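ABC-type phosphate transport system, periplasmic component (Lactobacillus brevis, PDB 4ECF) probably binds phosphate at the outer face of the cytoplasmic membrane and delivers it to the membrane-embedded parts of the PstSACB ABC transporter for import into the cell. Local coordinates at residues T41-G44 / L45-Q49; G63-K66 / G67-A70; I125-A128 / Q129-T133. All coordinates share one frame; numbering follows the deposited sequence. Where two conformers were deposited one is given.

Contact 1 of 3, residues T41-G44 / L45-Q49; sequences TGTG and LSQIQ. With PO4 (phosphate ion), chain B; EDO (1,2-ethanediol), chain E.
Gln47 lies alongside Thr43, one helical turn earlier, the two side chains pointing the same way. Its CB is 3.3 Å from Thr43 O, the carbonyl oxygen that accepts the Gln47 N-H. CG, set beside the backbone N (chi1 -69°), stays close to that oxygen and lies 4.0 Å from Thr43 CG2. The chain then bends at chi2, carrying CD and OE1 to O2 of a bound ethanediol, by a contact too short to be trusted. With an alanine here, CG and the amide would be gone and the Thr43 methyl would probably be left without its neighbour on the next turn. On a buried side of the helix Thr41 CG2 packs 3.9 Å from Leu45 CD1, methyl beside methyl, while Leu45 N bonds Thr41 O at 2.9 Å. Threonine suits this place because it is two-sided: its methyl serves the packing, and OG1, held near the backbone N, reaches the phosphate. Thr41 N and Thr41 OG1 each bond phosphate O2 at 2.8 Å, and Asp59 N gives a further bond to that hydroxyl. An anion met at the first turn by backbone amide and hydroxyl is the classic helix N-terminal phosphate site, as expected in a PstS-type binding protein.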
loop_
_atom_site.group_PDB
_atom_site.type_symbol
_atom_site.label_atom_id
_atom_site.label_comp_id
_atom_site.label_asym_id
_atom_site.label_seq_id
_atom_site.Cartn_x
_atom_site.Cartn_y
_atom_site.Cartn_z
ATOM N N THR A 41 1.947 -8.140 1.424
ATOM C CA THR A 41 1.333 -8.219 2.742
ATOM C C THR A 41 1.115 -9.654 3.184
ATOM O O THR A 41 1.423 -10.022 4.309
ATOM C CB THR A 41 0.011 -7.425 2.779
ATOM O OG1 THR A 41 0.343 -6.025 2.784
ATOM C CG2 THR A 41 -0.813 -7.770 4.019
ATOM N N GLY A 42 0.589 -10.480 2.282
ATOM C CA GLY A 42 0.271 -11.874 2.628
ATOM C C GLY A 42 1.459 -12.699 3.084
ATOM O O GLY A 42 1.386 -13.469 4.084
ATOM N N THR A 43 2.586 -12.496 2.400
ATOM C CA THR A 43 3.853 -13.108 2.765
ATOM C C THR A 43 4.368 -12.530 4.111
ATOM O O THR A 43 4.847 -13.274 4.975
ATOM C CB THR A 43 4.882 -12.884 1.644
ATOM O OG1 THR A 43 4.483 -13.616 0.473
ATOM C CG2 THR A 43 6.234 -13.353 2.044
ATOM N N GLY A 44 4.238 -11.228 4.316
ATOM C CA GLY A 44 4.612 -10.621 5.565
ATOM C C GLY A 44 3.902 -11.256 6.747
ATOM O O GLY A 44 4.527 -11.634 7.729
ATOM N N LEU A 45 2.578 -11.351 6.650
ATOM C CA LEU A 45 1.779 -11.937 7.700
ATOM C C LEU A 45 2.069 -13.424 7.891
ATOM O O LEU A 45 2.212 -13.899 9.022
ATOM C CB LEU A 45 0.290 -11.669 7.471
ATOM C CG LEU A 45 -0.140 -10.200 7.544
ATOM C CD1 LEU A 45 -1.585 -10.055 7.102
ATOM C CD2 LEU A 45 0.098 -9.620 8.942
ATOM N N SER A 46 2.161 -14.172 6.797
ATOM C CA SER A 46 2.469 -15.597 6.935
ATOM C C SER A 46 3.842 -15.854 7.555
ATOM O O SER A 46 3.985 -16.750 8.415
ATOM C CB SER A 46 2.381 -16.284 5.567
ATOM O OG SER A 46 1.034 -16.268 5.107
ATOM N N GLN A 47 4.842 -15.053 7.181
ATOM C CA GLN A 47 6.209 -15.284 7.679
ATOM C C GLN A 47 6.348 -14.868 9.153
ATOM O O GLN A 47 6.998 -15.562 9.921
ATOM C CB GLN A 47 7.244 -14.560 6.836
ATOM C CG GLN A 47 7.370 -15.162 5.434
ATOM C CD GLN A 47 7.908 -16.566 5.486
ATOM O OE1 GLN A 47 9.067 -16.762 5.830
ATOM N NE2 GLN A 47 7.070 -17.543 5.131
ATOM N N ILE A 48 5.674 -13.800 9.541
ATOM C CA ILE A 48 5.752 -13.403 10.946
ATOM C C ILE A 48 5.017 -14.423 11.822
ATOM O O ILE A 48 5.506 -14.793 12.914
ATOM C CB ILE A 48 5.351 -11.929 11.193
ATOM C CG1 ILE A 48 5.744 -11.489 12.630
ATOM C CG2 ILE A 48 3.861 -11.688 11.000
ATOM C CD1 ILE A 48 7.252 -11.534 12.887
ATOM N N GLN A 49 3.864 -14.913 11.364
ATOM C CA GLN A 49 3.161 -15.983 12.105
ATOM C C GLN A 49 4.036 -17.204 12.290
ATOM O O GLN A 49 4.014 -17.839 13.349
ATOM C CB GLN A 49 1.841 -16.357 11.460
ATOM C CG GLN A 49 1.256 -17.682 11.883
ATOM C CD GLN A 49 -0.202 -17.774 11.508
ATOM O OE1 GLN A 49 -1.022 -17.172 12.185
ATOM N NE2 GLN A 49 -0.533 -18.493 10.423
HETATM P P PO4 B . 1.365 -5.021 -0.992
HETATM O O1 PO4 B . 0.328 -4.683 -2.057
HETATM O O2 PO4 B . 0.863 -5.956 0.046
HETATM O O3 PO4 B . 2.660 -5.494 -1.591
HETATM O O4 PO4 B . 1.775 -3.660 -0.243
HETATM C C1 EDO E . 12.814 -15.578 4.530
HETATM O O1 EDO E . 13.658 -15.092 3.481
HETATM C C2 EDO E . 11.860 -14.486 4.960
HETATM O O2 EDO E . 10.494 -14.927 5.082
#

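Contact 2 of 3, residues G63-K66 / G67-A70; sequences GEQK and GINA
The carboxamide of Gln65 has the side chain of Ile68 over one face, displaced toward the NE2 side: CG1 lies 3.8 Å from Gln65 CD, and Ile68 CD1 is 3.6 Å from Gln65 NE2. The amide itself is turned to helix 41-50, where NE2 bonds Gly42 O. With CG anti to the backbone N (chi1 179°) and the chain extended beyond it, the glutamine crosses the isoleucine obliquely, and its methylenes share the packing, Gln65 CG being 3.6 Å from Ile68 CG1. The backbone beneath forms a type II beta turn, closed by a longish bond of 3.3 Å from Ile68 N to Gln65 O, its donor tilted 32° from the carbonyl plane. Lys66 takes the second position. Gly67 takes the third, where phi is positive and a CB would collide with Lys66 O. A water sits 2.8 Å from Gln65 O and 2.6 Å from Ile68 O and can donate to either. A long glutamine thus does double duty: its hydrocarbon shaft and amide face give the isoleucine a surface to pack on, while the NE2 bond to Gly42 O ties this exposed turn to the helix.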
loop_
_atom_site.group_PDB
_atom_site.type_symbol
_atom_site.label_atom_id
_atom_site.label_comp_id
_atom_site.label_asym_id
_atom_site.label_seq_id
_atom_site.Cartn_x
_atom_site.Cartn_y
_atom_site.Cartn_z
ATOM N N GLY A 63 -5.909 -10.017 11.256
ATOM C CA GLY A 63 -7.188 -10.744 11.150
ATOM C C GLY A 63 -7.925 -10.705 9.817
ATOM O O GLY A 63 -8.855 -11.503 9.618
ATOM N N GLU A 64 -7.534 -9.799 8.917
ATOM C CA GLU A 64 -8.091 -9.706 7.558
ATOM C C GLU A 64 -7.671 -10.838 6.619
ATOM O O GLU A 64 -8.282 -11.021 5.580
ATOM C CB GLU A 64 -7.746 -8.345 6.930
ATOM C CG GLU A 64 -8.329 -7.166 7.706
ATOM C CD GLU A 64 -8.096 -5.851 7.004
ATOM O OE1 GLU A 64 -8.540 -5.731 5.840
ATOM O OE2 GLU A 64 -7.427 -4.957 7.573
ATOM N N GLN A 65 -6.607 -11.567 6.978
ATOM C CA GLN A 65 -6.046 -12.600 6.114
ATOM C C GLN A 65 -6.428 -13.970 6.660
ATOM O O GLN A 65 -6.119 -14.310 7.805
ATOM C CB GLN A 65 -4.517 -12.484 6.046
ATOM C CG GLN A 65 -3.862 -13.559 5.169
ATOM C CD GLN A 65 -2.431 -13.217 4.808
ATOM O OE1 GLN A 65 -2.140 -12.057 4.465
ATOM N NE2 GLN A 65 -1.516 -14.216 4.879
ATOM N N LYS A 66 -7.124 -14.765 5.842
ATOM C CA LYS A 66 -7.537 -16.106 6.272
ATOM C C LYS A 66 -6.327 -16.942 6.677
ATOM O O LYS A 66 -5.313 -16.954 5.974
ATOM C CB LYS A 66 -8.305 -16.842 5.165
ATOM C CG LYS A 66 -9.586 -16.152 4.706
ATOM C CD LYS A 66 -10.598 -17.149 4.120
ATOM C CE LYS A 66 -11.195 -16.687 2.793
ATOM N NZ LYS A 66 -11.589 -15.250 2.776
ATOM N N GLY A 67 -6.429 -17.606 7.826
ATOM C CA GLY A 67 -5.391 -18.515 8.330
ATOM C C GLY A 67 -4.327 -17.886 9.215
ATOM O O GLY A 67 -3.407 -18.569 9.682
ATOM N N ILE A 68 -4.429 -16.576 9.429
ATOM C CA ILE A 68 -3.519 -15.876 10.343
ATOM C C ILE A 68 -4.189 -15.755 11.714
ATOM O O ILE A 68 -5.326 -15.250 11.810
ATOM C CB ILE A 68 -3.140 -14.454 9.806
ATOM C CG1 ILE A 68 -2.529 -14.519 8.391
ATOM C CG2 ILE A 68 -2.266 -13.688 10.813
ATOM C CD1 ILE A 68 -1.133 -15.152 8.310
ATOM N N ASN A 69 -3.516 -16.234 12.756
ATOM C CA ASN A 69 -3.966 -16.040 14.140
ATOM C C ASN A 69 -3.471 -14.693 14.690
ATOM O O ASN A 69 -2.341 -14.561 15.173
ATOM C CB ASN A 69 -3.515 -17.214 15.018
ATOM C CG ASN A 69 -4.039 -17.131 16.445
ATOM O OD1 ASN A 69 -4.840 -16.259 16.789
ATOM N ND2 ASN A 69 -3.572 -18.046 17.290
ATOM N N ALA A 70 -4.331 -13.677 14.622
ATOM C CA ALA A 70 -3.953 -12.322 15.043
ATOM C C ALA A 70 -3.542 -12.232 16.523
ATOM O O ALA A 70 -2.737 -11.362 16.905
ATOM C CB ALA A 70 -5.096 -11.358 14.748
HETATM O O HOH W 1 -7.311 -14.322 10.362
#

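Contact 3 of 3, residues I125-A128 / Q129-T133; sequences INRA and QGSGT. With PO4 (phosphate ion), chain B.
Arg127 and Ser131 meet in the phosphate pocket, at the turn that leads from strand 123-127 into helix 132-140. Ser131 OG lies over one face of the Arg127 guanidinium, 3.4 Å from NH1, but the geometry is wrong for a hydrogen bond; the two groups instead share an anion. Ser131 OG donates to phosphate O1 at 2.6 Å, and the same oxygen takes a weak bond of 2.8 Å from Arg127 NH1, its N-H angle only 128°. The better arginine bond is the one at the guanidinium edge, in plane, where NH2 reaches phosphate O3 at 2.8 Å with an angle of 164°. The arginine chain bends at chi2 and chi3, which brings its cationic end over to the helix start. This is the first connection of a beta-alpha-beta unit, and its type II turn from Ala128 to Ser131 is closed by Ser131 N bonding Ala128 O. Gly130 fits the third position of that turn, where phi is 101° and a CB would strike the preceding carbonyl. Ser131 is then the N-cap: its OG also accepts from Arg134 N, so one small hydroxyl caps the helix and grips the ligand. Past it the first helix amides turn to the anion, Gly132 N bonding phosphate O2 at 2.8 Å and Thr133 N bonding phosphate O1 at 3.0 Å. Thr133 OG1 adds a bond of 2.7 Å to phosphate O1, bringing the donors on that oxygen to four, and the helix end would probably stabilise the negative charge further.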
loop_
_atom_site.group_PDB
_atom_site.type_symbol
_atom_site.label_atom_id
_atom_site.label_comp_id
_atom_site.label_asym_id
_atom_site.label_seq_id
_atom_site.Cartn_x
_atom_site.Cartn_y
_atom_site.Cartn_z
ATOM N N ILE A 125 -4.245 -4.630 -15.272
ATOM C CA ILE A 125 -3.087 -5.202 -14.592
ATOM C C ILE A 125 -3.427 -5.308 -13.109
ATOM O O ILE A 125 -3.805 -4.327 -12.486
ATOM C CB ILE A 125 -1.828 -4.326 -14.806
ATOM C CG1 ILE A 125 -1.576 -4.072 -16.301
ATOM C CG2 ILE A 125 -0.616 -4.953 -14.121
ATOM C CD1 ILE A 125 -1.127 -5.276 -17.072
ATOM N N ASN A 126 -3.331 -6.506 -12.549
ATOM C CA ASN A 126 -3.665 -6.718 -11.142
ATOM C C ASN A 126 -2.440 -7.139 -10.365
ATOM O O ASN A 126 -1.436 -7.605 -10.933
ATOM C CB ASN A 126 -4.741 -7.811 -11.004
ATOM C CG ASN A 126 -6.133 -7.258 -11.171
ATOM O OD1 ASN A 126 -6.881 -7.727 -12.021
ATOM N ND2 ASN A 126 -6.497 -6.306 -10.352
ATOM N N ARG A 127 -2.505 -6.974 -9.041
ATOM C CA ARG A 127 -1.594 -7.684 -8.200
ATOM C C ARG A 127 -2.167 -9.052 -7.883
ATOM O O ARG A 127 -3.383 -9.291 -8.007
ATOM C CB ARG A 127 -1.359 -6.894 -6.900
ATOM C CG ARG A 127 -0.641 -5.566 -7.089
ATOM C CD ARG A 127 0.883 -5.692 -7.256
ATOM N NE ARG A 127 1.411 -6.501 -6.164
ATOM C CZ ARG A 127 1.610 -6.039 -4.939
ATOM N NH1 ARG A 127 1.383 -4.763 -4.659
ATOM N NH2 ARG A 127 2.005 -6.854 -3.995
ATOM N N ALA A 128 -1.297 -9.936 -7.404
ATOM C CA ALA A 128 -1.711 -11.240 -6.922
ATOM C C ALA A 128 -2.492 -11.175 -5.621
ATOM O O ALA A 128 -2.324 -10.261 -4.809
ATOM C CB ALA A 128 -0.502 -12.145 -6.766
ATOM N N GLN A 129 -3.359 -12.168 -5.421
ATOM C CA GLN A 129 -4.096 -12.351 -4.180
ATOM C C GLN A 129 -3.118 -12.397 -3.011
ATOM O O GLN A 129 -2.042 -12.988 -3.126
ATOM C CB GLN A 129 -4.909 -13.656 -4.196
ATOM C CG GLN A 129 -6.149 -13.591 -5.059
ATOM C CD GLN A 129 -7.188 -12.631 -4.512
ATOM O OE1 GLN A 129 -7.210 -12.330 -3.313
ATOM N NE2 GLN A 129 -8.056 -12.139 -5.397
ATOM N N GLY A 130 -3.497 -11.759 -1.907
ATOM C CA GLY A 130 -2.587 -11.565 -0.771
ATOM C C GLY A 130 -1.980 -10.179 -0.696
ATOM O O GLY A 130 -1.510 -9.769 0.372
ATOM N N SER A 131 -1.963 -9.469 -1.822
ATOM C CA SER A 131 -1.512 -8.074 -1.877
ATOM C C SER A 131 -2.443 -7.211 -1.038
ATOM O O SER A 131 -3.675 -7.273 -1.183
ATOM C CB SER A 131 -1.565 -7.539 -3.299
ATOM O OG SER A 131 -1.474 -6.124 -3.326
ATOM N N GLY A 132 -1.863 -6.398 -0.152
ATOM C CA GLY A 132 -2.662 -5.540 0.673
ATOM C C GLY A 132 -3.186 -4.350 -0.105
ATOM O O GLY A 132 -4.301 -3.840 0.167
ATOM N N THR A 133 -2.426 -3.959 -1.123
ATOM C CA THR A 133 -2.879 -2.903 -2.075
ATOM C C THR A 133 -4.148 -3.377 -2.788
ATOM O O THR A 133 -5.152 -2.629 -2.873
ATOM C CB THR A 133 -1.800 -2.558 -3.092
ATOM O OG1 THR A 133 -0.578 -2.193 -2.405
ATOM C CG2 THR A 133 -2.277 -1.331 -3.888
HETATM P P PO4 B . 1.365 -5.021 -0.992
HETATM O O1 PO4 B . 0.328 -4.683 -2.057
HETATM O O2 PO4 B . 0.863 -5.956 0.046
HETATM O O3 PO4 B . 2.660 -5.494 -1.591
HETATM O O4 PO4 B . 1.775 -3.660 -0.243
#

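Followed from the N terminus, the three contacts come in series, each within a continuous run of chain; none nests in or crosses another. Contact 1 closes the opening turns of helix 41-50. Past strand 55-58, contact 2 closes a turn in the loop before strand 73-87 and rests on that helix, with Gln49 bonding the backbone of both Gly67 and Asn69; the two centres are about 10 Å apart. Contact 3 closes the bend between strand 123-127 and helix 132-140, about 14 Å from contact 1 by centres. Contacts 1 and 3 share the phosphate, to which Thr12 and Ala13 also bond, consistent with the two-lobed periplasmic binding protein fold gripping its ligand from both sides.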